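Local coordinates for serine--tRNA ligase (Pyrococcus horikoshii, PDB 2DQ0), which probably attaches L-serine to tRNA(Ser), and also to tRNA(Sec), in an ATP-dependent reaction carried out as a homodimer, at residues 192-206 / 432-444. Residues are numbered along the deposited sequence; the frame is centred on the assembly and turned at random.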
loop_
_atom_site.group_PDB
_atom_site.type_symbol
_atom_site.label_atom_id
_atom_site.label_comp_id
_atom_site.label_asym_id
_atom_site.label_seq_id
_atom_site.Cartn_x
_atom_site.Cartn_y
_atom_site.Cartn_z
ATOM N N ILE A 192 15.226 12.301 -6.372
ATOM C CA ILE A 192 14.429 11.286 -7.046
ATOM C C ILE A 192 13.031 11.193 -6.408
ATOM O O ILE A 192 12.060 10.837 -7.075
ATOM C CB ILE A 192 15.122 9.917 -6.997
ATOM C CG1 ILE A 192 16.488 10.004 -7.689
ATOM C CG2 ILE A 192 14.237 8.870 -7.673
ATOM C CD1 ILE A 192 16.409 10.394 -9.192
ATOM N N VAL A 193 12.928 11.506 -5.116
ATOM C CA VAL A 193 11.627 11.479 -4.456
ATOM C C VAL A 193 10.802 12.637 -5.008
ATOM O O VAL A 193 9.611 12.481 -5.294
ATOM C CB VAL A 193 11.750 11.614 -2.913
ATOM C CG1 VAL A 193 10.376 11.744 -2.290
ATOM C CG2 VAL A 193 12.447 10.389 -2.334
ATOM N N ILE A 194 11.432 13.799 -5.175
ATOM C CA ILE A 194 10.715 14.938 -5.721
ATOM C C ILE A 194 10.311 14.648 -7.162
ATOM O O ILE A 194 9.218 15.002 -7.597
ATOM C CB ILE A 194 11.560 16.246 -5.665
ATOM C CG1 ILE A 194 11.236 17.048 -4.401
ATOM C CG2 ILE A 194 11.172 17.161 -6.804
ATOM C CD1 ILE A 194 11.268 16.271 -3.141
ATOM N N LEU A 195 11.200 13.995 -7.902
ATOM C CA LEU A 195 10.916 13.668 -9.294
ATOM C C LEU A 195 9.697 12.735 -9.429
ATOM O O LEU A 195 8.863 12.896 -10.331
ATOM C CB LEU A 195 12.157 13.028 -9.940
ATOM C CG LEU A 195 11.971 12.633 -11.395
ATOM C CD1 LEU A 195 11.607 13.865 -12.219
ATOM C CD2 LEU A 195 13.229 11.997 -11.902
ATOM N N ASP A 196 9.614 11.760 -8.524
ATOM C CA ASP A 196 8.533 10.795 -8.497
ATOM C C ASP A 196 7.226 11.560 -8.293
ATOM O O ASP A 196 6.300 11.432 -9.107
ATOM C CB ASP A 196 8.757 9.798 -7.354
ATOM C CG ASP A 196 7.710 8.686 -7.309
ATOM O OD1 ASP A 196 8.099 7.517 -7.154
ATOM O OD2 ASP A 196 6.501 8.959 -7.405
ATOM N N LEU A 197 7.148 12.353 -7.222
ATOM C CA LEU A 197 5.932 13.127 -6.979
ATOM C C LEU A 197 5.605 14.064 -8.128
ATOM O O LEU A 197 4.436 14.216 -8.487
ATOM C CB LEU A 197 6.020 13.965 -5.711
ATOM C CG LEU A 197 6.181 13.240 -4.377
ATOM C CD1 LEU A 197 5.865 14.260 -3.288
ATOM C CD2 LEU A 197 5.256 11.995 -4.270
ATOM N N ALA A 198 6.635 14.689 -8.691
ATOM C CA ALA A 198 6.452 15.618 -9.798
ATOM C C ALA A 198 5.788 14.928 -10.977
ATOM O O ALA A 198 4.861 15.484 -11.579
ATOM C CB ALA A 198 7.796 16.213 -10.220
ATOM N N LEU A 199 6.250 13.718 -11.291
ATOM C CA LEU A 199 5.689 12.951 -12.401
ATOM C C LEU A 199 4.194 12.648 -12.202
ATOM O O LEU A 199 3.427 12.682 -13.154
ATOM C CB LEU A 199 6.502 11.662 -12.604
ATOM C CG LEU A 199 7.816 11.839 -13.385
ATOM C CD1 LEU A 199 8.722 10.591 -13.308
ATOM C CD2 LEU A 199 7.458 12.123 -14.821
ATOM N N ILE A 200 3.792 12.369 -10.963
ATOM C CA ILE A 200 2.406 12.114 -10.612
ATOM C C ILE A 200 1.570 13.390 -10.897
ATOM O O ILE A 200 0.583 13.334 -11.624
ATOM C CB ILE A 200 2.292 11.726 -9.107
ATOM C CG1 ILE A 200 2.807 10.305 -8.896
ATOM C CG2 ILE A 200 0.827 11.821 -8.606
ATOM C CD1 ILE A 200 2.903 9.919 -7.405
ATOM N N ARG A 201 1.967 14.525 -10.325
ATOM C CA ARG A 201 1.264 15.787 -10.534
ATOM C C ARG A 201 1.149 16.176 -12.006
ATOM O O ARG A 201 0.082 16.580 -12.462
ATOM C CB ARG A 201 1.939 16.934 -9.774
ATOM C CG ARG A 201 1.457 17.116 -8.338
ATOM C CD ARG A 201 -0.078 17.073 -8.212
ATOM N NE ARG A 201 -0.811 18.148 -8.894
ATOM C CZ ARG A 201 -1.045 19.355 -8.374
ATOM N NH1 ARG A 201 -1.729 20.250 -9.073
ATOM N NH2 ARG A 201 -0.589 19.672 -7.160
ATOM N N PHE A 202 2.247 16.060 -12.744
ATOM C CA PHE A 202 2.240 16.369 -14.168
ATOM C C PHE A 202 1.176 15.512 -14.876
ATOM O O PHE A 202 0.257 16.041 -15.500
ATOM C CB PHE A 202 3.631 16.108 -14.741
ATOM C CG PHE A 202 3.692 16.093 -16.228
ATOM C CD1 PHE A 202 3.379 17.226 -16.965
ATOM C CD2 PHE A 202 4.083 14.939 -16.903
ATOM C CE1 PHE A 202 3.458 17.206 -18.358
ATOM C CE2 PHE A 202 4.168 14.907 -18.299
ATOM C CZ PHE A 202 3.856 16.038 -19.027
ATOM N N ALA A 203 1.283 14.191 -14.752
ATOM C CA ALA A 203 0.318 13.289 -15.378
ATOM C C ALA A 203 -1.079 13.678 -14.960
ATOM O O ALA A 203 -1.970 13.852 -15.781
ATOM C CB ALA A 203 0.586 11.851 -14.961
ATOM N N LEU A 204 -1.249 13.798 -13.654
ATOM C CA LEU A 204 -2.519 14.163 -13.060
ATOM C C LEU A 204 -3.107 15.429 -13.671
ATOM O O LEU A 204 -4.270 15.448 -14.054
ATOM C CB LEU A 204 -2.319 14.358 -11.566
ATOM C CG LEU A 204 -3.404 13.812 -10.657
ATOM C CD1 LEU A 204 -3.985 12.508 -11.205
ATOM C CD2 LEU A 204 -2.777 13.585 -9.301
ATOM N N ASP A 205 -2.292 16.476 -13.763
ATOM C CA ASP A 205 -2.728 17.757 -14.304
ATOM C C ASP A 205 -3.228 17.671 -15.738
ATOM O O ASP A 205 -4.318 18.148 -16.077
ATOM C CB ASP A 205 -1.584 18.778 -14.225
ATOM C CG ASP A 205 -1.438 19.393 -12.838
ATOM O OD1 ASP A 205 -2.277 19.134 -11.939
ATOM O OD2 ASP A 205 -0.472 20.151 -12.640
ATOM N N ARG A 206 -2.427 17.055 -16.584
ATOM C CA ARG A 206 -2.793 16.938 -17.968
ATOM C C ARG A 206 -4.086 16.161 -18.212
ATOM O O ARG A 206 -4.904 16.589 -19.018
ATOM C CB ARG A 206 -1.646 16.314 -18.751
ATOM C CG ARG A 206 -1.145 17.204 -19.851
ATOM C CD ARG A 206 -0.579 18.467 -19.277
ATOM N NE ARG A 206 0.498 18.983 -20.109
ATOM C CZ ARG A 206 1.341 19.933 -19.712
ATOM N NH1 ARG A 206 1.229 20.481 -18.497
ATOM N NH2 ARG A 206 2.325 20.316 -20.517
ATOM N N LYS A 432 12.142 20.283 -19.275
ATOM C CA LYS A 432 11.586 21.595 -18.914
ATOM C C LYS A 432 10.135 21.545 -18.386
ATOM O O LYS A 432 9.786 22.244 -17.450
ATOM C CB LYS A 432 11.684 22.556 -20.123
ATOM C CG LYS A 432 13.082 22.537 -20.783
ATOM C CD LYS A 432 13.136 23.234 -22.160
ATOM C CE LYS A 432 14.429 22.903 -22.951
ATOM N NZ LYS A 432 15.676 23.504 -22.395
ATOM N N VAL A 433 9.303 20.712 -18.983
ATOM C CA VAL A 433 7.919 20.608 -18.562
ATOM C C VAL A 433 7.766 20.308 -17.075
ATOM O O VAL A 433 6.756 20.689 -16.483
ATOM C CB VAL A 433 7.174 19.491 -19.321
ATOM C CG1 VAL A 433 5.673 19.726 -19.237
ATOM C CG2 VAL A 433 7.650 19.434 -20.757
ATOM N N LEU A 434 8.743 19.621 -16.479
ATOM C CA LEU A 434 8.663 19.276 -15.055
ATOM C C LEU A 434 9.265 20.306 -14.102
ATOM O O LEU A 434 9.048 20.226 -12.890
ATOM C CB LEU A 434 9.315 17.907 -14.779
ATOM C CG LEU A 434 8.760 16.692 -15.524
ATOM C CD1 LEU A 434 9.618 15.484 -15.301
ATOM C CD2 LEU A 434 7.338 16.433 -15.073
ATOM N N TRP A 435 10.012 21.270 -14.631
ATOM C CA TRP A 435 10.643 22.296 -13.788
ATOM C C TRP A 435 9.672 22.988 -12.811
ATOM O O TRP A 435 10.043 23.307 -11.675
ATOM C CB TRP A 435 11.319 23.363 -14.651
ATOM C CG TRP A 435 12.480 22.892 -15.482
ATOM C CD1 TRP A 435 13.034 21.645 -15.501
ATOM C CD2 TRP A 435 13.233 23.676 -16.408
ATOM N NE1 TRP A 435 14.087 21.602 -16.381
ATOM C CE2 TRP A 435 14.233 22.836 -16.952
ATOM C CE3 TRP A 435 13.160 25.008 -16.834
ATOM C CZ2 TRP A 435 15.154 23.287 -17.900
ATOM C CZ3 TRP A 435 14.071 25.455 -17.777
ATOM C CH2 TRP A 435 15.058 24.598 -18.301
ATOM N N LYS A 436 8.436 23.231 -13.246
ATOM C CA LYS A 436 7.481 23.879 -12.367
ATOM C C LYS A 436 7.139 22.957 -11.203
ATOM O O LYS A 436 6.782 23.422 -10.117
ATOM C CB LYS A 436 6.210 24.301 -13.123
ATOM C CG LYS A 436 5.427 23.190 -13.813
ATOM C CD LYS A 436 4.266 23.807 -14.601
ATOM C CE LYS A 436 3.564 22.825 -15.545
ATOM N NZ LYS A 436 4.251 22.630 -16.869
ATOM N N TYR A 437 7.294 21.650 -11.406
ATOM C CA TYR A 437 6.977 20.698 -10.342
ATOM C C TYR A 437 8.146 20.324 -9.443
ATOM O O TYR A 437 7.953 20.104 -8.244
ATOM C CB TYR A 437 6.400 19.412 -10.924
ATOM C CG TYR A 437 5.152 19.596 -11.737
ATOM C CD1 TYR A 437 5.202 19.568 -13.123
ATOM C CD2 TYR A 437 3.908 19.765 -11.120
ATOM C CE1 TYR A 437 4.042 19.698 -13.891
ATOM C CE2 TYR A 437 2.735 19.894 -11.882
ATOM C CZ TYR A 437 2.814 19.856 -13.267
ATOM O OH TYR A 437 1.678 19.946 -14.038
ATOM N N THR A 438 9.347 20.250 -10.018
ATOM C CA THR A 438 10.543 19.862 -9.265
ATOM C C THR A 438 11.326 20.974 -8.590
ATOM O O THR A 438 11.819 20.804 -7.476
ATOM C CB THR A 438 11.560 19.123 -10.163
ATOM O OG1 THR A 438 11.916 19.962 -11.271
ATOM C CG2 THR A 438 10.983 17.821 -10.660
ATOM N N GLY A 439 11.468 22.094 -9.285
ATOM C CA GLY A 439 12.243 23.192 -8.758
ATOM C C GLY A 439 13.557 23.148 -9.506
ATOM O O GLY A 439 13.835 23.989 -10.361
ATOM N N PHE A 440 14.354 22.135 -9.214
ATOM C CA PHE A 440 15.645 21.965 -9.847
ATOM C C PHE A 440 15.508 21.605 -11.329
ATOM O O PHE A 440 14.505 21.056 -11.733
ATOM C CB PHE A 440 16.398 20.889 -9.096
ATOM C CG PHE A 440 15.661 19.576 -9.015
ATOM C CD1 PHE A 440 15.760 18.639 -10.045
ATOM C CD2 PHE A 440 14.915 19.251 -7.881
ATOM C CE1 PHE A 440 15.129 17.394 -9.929
ATOM C CE2 PHE A 440 14.281 18.005 -7.758
ATOM C CZ PHE A 440 14.384 17.073 -8.775
ATOM N N LYS A 441 16.522 21.912 -12.136
ATOM C CA LYS A 441 16.466 21.615 -13.573
ATOM C C LYS A 441 17.310 20.407 -13.958
ATOM O O LYS A 441 17.175 19.859 -15.050
ATOM C CB LYS A 441 16.923 22.823 -14.386
ATOM C CG LYS A 441 16.057 24.070 -14.211
ATOM C CD LYS A 441 16.497 25.172 -15.153
ATOM C CE LYS A 441 15.746 26.456 -14.882
ATOM N NZ LYS A 441 15.908 26.890 -13.472
ATOM N N GLU A 442 18.179 19.984 -13.053
ATOM C CA GLU A 442 19.013 18.831 -13.319
ATOM C C GLU A 442 19.404 18.199 -11.993
ATOM O O GLU A 442 19.181 18.775 -10.926
ATOM C CB GLU A 442 20.275 19.259 -14.062
ATOM C CG GLU A 442 21.012 20.425 -13.398
ATOM C CD GLU A 442 22.361 20.720 -14.043
ATOM O OE1 GLU A 442 22.432 20.763 -15.301
ATOM O OE2 GLU A 442 23.346 20.919 -13.289
ATOM N N ILE A 443 19.969 17.001 -12.056
ATOM C CA ILE A 443 20.416 16.343 -10.845
ATOM C C ILE A 443 21.882 16.031 -11.059
ATOM O O ILE A 443 22.238 15.330 -11.998
ATOM C CB ILE A 443 19.635 15.036 -10.550
ATOM C CG1 ILE A 443 18.123 15.326 -10.525
ATOM C CG2 ILE A 443 20.100 14.473 -9.197
ATOM C CD1 ILE A 443 17.250 14.105 -10.470
ATOM N N VAL A 444 22.731 16.567 -10.194
ATOM C CA VAL A 444 24.160 16.340 -10.327
ATOM C C VAL A 444 24.689 15.264 -9.393
ATOM O O VAL A 444 24.135 15.004 -8.321
ATOM C CB VAL A 444 24.962 17.661 -10.099
ATOM C CG1 VAL A 444 24.330 18.769 -10.908
ATOM C CG2 VAL A 444 24.997 18.042 -8.622
#
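Tyr437 lies along segment 192-206 of helix 190-209 with its ring lodged as a knob among Ala198, Arg201, Phe202 and Asp205. Its CB rests 3.6 Å from Ala198 CB, while one ring face covers Ala198 O and Phe202 N. Phe202 crosses it at about a right angle, CB 3.7 Å from Tyr437 CE1, and the aliphatic part of Lys436 covers the opposite face.

Around this knob the packing is apolar. Leu434 divides its branches: CD1 meets Leu195 CD1 and Leu199 CD2, whereas CD2 sits 3.7 Å from Phe202 CB. With CG anti to the backbone N (chi1 167°), Phe202 swings its ring toward Val433, whose CG1 meets Phe202 CE1 obliquely at 3.5 Å. Further along, Ile194 CG2 touches both Thr438 CA and Phe440 CE2, the latter at 3.4 Å, and Ile192 CD1 meets Ile443 CD1.

A single hydrogen bond crosses the contact, from Tyr437 OH to Asp205 OD2 at 2.6 Å, meeting OD2 on its anti side, tilted 21° out of the carboxylate plane. Asp205 OD1 takes Arg201 NH1 at 3.1 Å in a salt bridge, and Arg201 NH2 bonds to Tyr437 O of the second subunit. A phenylalanine in place of Tyr437 would probably leave Asp205 OD2 without its hydroxyl partner and the carboxylate less firmly oriented. One guanidinium face of Arg206 lies over Phe202 CE1, at the edge of that ring, and Arg206 NH2 forms a salt bridge with Glu333 of helix 316-333.

The C-terminal segment, a short helical turn leading into strand 442-443, is thus packed on helix 190-209 of the class II synthetase catalytic domain, at the homodimer interface.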